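Local coordinates for molybdopterin converting factor, subunit 1 (MoaD) (Helicobacter pylori, PDB 3RPF), which is the small ubiquitin-like subunit of molybdopterin synthase, probably carrying sulfur on its C-terminal tail to the catalytic subunit for molybdopterin formation, at residues G41-A46 against L67-C72. Numbering follows the deposited sequence.
Sequences GVCAIA and LLPPVC
Ala44 and Leu68 face each other as an antiparallel hydrogen-bonded pair, and between them they make both direct backbone bonds of the contact. Ala44 N donates to Leu68 O at 2.9 Å, and Leu68 N returns a bond to Ala44 O at 2.9 Å. Leu68 O takes more than one partner: a water bonds it at 2.9 Å and also donates to Val42 O, while Cys43 CA lies 3.4 Å from Leu68 O in a CA-H...O contact. The pair illustrates how water can extend strand pairing past its last direct bond.

Apolar side chains meet on the two faces. On one, Ile45, in one of two modelled conformers, runs alongside Leu67; on the face bearing Ala44 and Leu68, Leu68 CD1 comes to 4.3 Å from Ala46 CB. Beyond the strands, Cys43 SG, anti to its carbonyl carbon (chi1 -80°), is brought within 3.8 Å of Pro69 N, and Val42 crosses Pro70 at about a right angle, its CG2 meeting Pro70 CD at 3.8 Å.

Here the C-terminal tail leaves the sheet and is held by the catalytic subunit, whose Trp122 and Tyr133 bond the carbonyls of Pro69 and Pro70, consistent with delivery of the C-terminus to that subunit; its Leu141 packs on Ala44. Within the ubiquitin-like sheet, strand 64-68 lies between 44-47, its antiparallel neighbour, and parallel strand 4-7, whose Val5 and Phe7 pack against Leu67.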
loop_
_atom_site.group_PDB
_atom_site.type_symbol
_atom_site.label_atom_id
_atom_site.label_comp_id
_atom_site.label_asym_id
_atom_site.label_seq_id
_atom_site.Cartn_x
_atom_site.Cartn_y
_atom_site.Cartn_z
ATOM N N GLY D 41 -29.026 -21.192 -2.825
ATOM C CA GLY D 41 -29.065 -20.149 -3.837
ATOM C C GLY D 41 -27.797 -19.320 -3.927
ATOM O O GLY D 41 -27.496 -18.770 -4.984
ATOM N N VAL D 42 -27.047 -19.234 -2.829
ATOM C CA VAL D 42 -25.901 -18.313 -2.750
ATOM C C VAL D 42 -24.553 -19.005 -2.509
ATOM O O VAL D 42 -23.505 -18.359 -2.554
ATOM C CB VAL D 42 -26.105 -17.267 -1.640
ATOM C CG1 VAL D 42 -27.399 -16.496 -1.863
ATOM C CG2 VAL D 42 -26.113 -17.946 -0.274
ATOM N N CYS D 43 -24.587 -20.313 -2.252
ATOM C CA CYS D 43 -23.377 -21.081 -1.956
ATOM C C CYS D 43 -22.640 -21.576 -3.205
ATOM O O CYS D 43 -23.255 -22.121 -4.124
ATOM C CB CYS D 43 -23.718 -22.290 -1.072
ATOM S SG CYS D 43 -23.908 -21.922 0.690
ATOM N N ALA D 44 -21.321 -21.389 -3.224
ATOM C CA ALA D 44 -20.456 -22.022 -4.221
ATOM C C ALA D 44 -20.025 -23.383 -3.680
ATOM O O ALA D 44 -20.180 -23.646 -2.482
ATOM C CB ALA D 44 -19.232 -21.150 -4.505
ATOM N N ILE D 45 -19.491 -24.254 -4.537
ATOM C CA ILE D 45 -19.145 -25.619 -4.128
ATOM C C ILE D 45 -17.709 -26.006 -4.491
ATOM O O ILE D 45 -17.267 -25.778 -5.626
ATOM C CB ILE D 45 -20.084 -26.680 -4.772
ATOM C CG1 ILE D 45 -21.558 -26.247 -4.730
ATOM C CG2 ILE D 45 -19.901 -28.038 -4.100
ATOM C CD1 ILE D 45 -22.170 -26.206 -3.349
ATOM N N ALA D 46 -16.998 -26.610 -3.541
ATOM C CA ALA D 46 -15.674 -27.154 -3.793
ATOM C C ALA D 46 -15.728 -28.675 -3.723
ATOM O O ALA D 46 -16.229 -29.249 -2.749
ATOM C CB ALA D 46 -14.677 -26.617 -2.782
ATOM N N LEU D 67 -19.662 -26.767 0.890
ATOM C CA LEU D 67 -20.536 -25.631 0.605
ATOM C C LEU D 67 -19.950 -24.345 1.183
ATOM O O LEU D 67 -19.647 -24.275 2.380
ATOM C CB LEU D 67 -21.937 -25.864 1.176
ATOM C CG LEU D 67 -22.926 -26.706 0.361
ATOM C CD1 LEU D 67 -22.808 -28.186 0.714
ATOM C CD2 LEU D 67 -24.360 -26.221 0.553
ATOM N N LEU D 68 -19.822 -23.326 0.331
ATOM C CA LEU D 68 -19.164 -22.073 0.689
ATOM C C LEU D 68 -20.092 -20.876 0.487
ATOM O O LEU D 68 -20.354 -20.470 -0.648
ATOM C CB LEU D 68 -17.899 -21.887 -0.159
ATOM C CG LEU D 68 -17.008 -23.121 -0.306
ATOM C CD1 LEU D 68 -15.743 -22.791 -1.078
ATOM C CD2 LEU D 68 -16.661 -23.688 1.054
ATOM N N PRO D 69 -20.601 -20.312 1.593
ATOM C CA PRO D 69 -21.460 -19.124 1.593
ATOM C C PRO D 69 -20.644 -17.889 1.219
ATOM O O PRO D 69 -19.415 -17.957 1.235
ATOM C CB PRO D 69 -21.903 -19.016 3.058
ATOM C CG PRO D 69 -21.561 -20.331 3.688
ATOM C CD PRO D 69 -20.370 -20.825 2.953
ATOM N N PRO D 70 -21.311 -16.773 0.889
ATOM C CA PRO D 70 -20.574 -15.548 0.545
ATOM C C PRO D 70 -19.526 -15.176 1.614
ATOM O O PRO D 70 -19.795 -15.309 2.813
ATOM C CB PRO D 70 -21.674 -14.487 0.474
ATOM C CG PRO D 70 -22.922 -15.264 0.133
ATOM C CD PRO D 70 -22.774 -16.600 0.803
ATOM N N VAL D 71 -18.371 -14.681 1.173
ATOM C CA VAL D 71 -17.193 -14.489 2.028
ATOM C C VAL D 71 -16.963 -13.024 2.385
ATOM O O VAL D 71 -17.544 -12.129 1.761
ATOM C CB VAL D 71 -15.927 -15.025 1.330
ATOM C CG1 VAL D 71 -16.107 -16.499 0.958
ATOM C CG2 VAL D 71 -15.621 -14.203 0.087
ATOM N N CYS D 72 -16.120 -12.760 3.383
ATOM C CA CYS D 72 -15.776 -11.361 3.694
ATOM C C CYS D 72 -14.490 -11.209 4.508
ATOM O O CYS D 72 -14.507 -10.677 5.617
ATOM C CB CYS D 72 -16.929 -10.674 4.414
ATOM S SG CYS D 72 -16.814 -8.851 4.439
HETATM O O HOH W 1 -20.490 -17.890 -1.968
#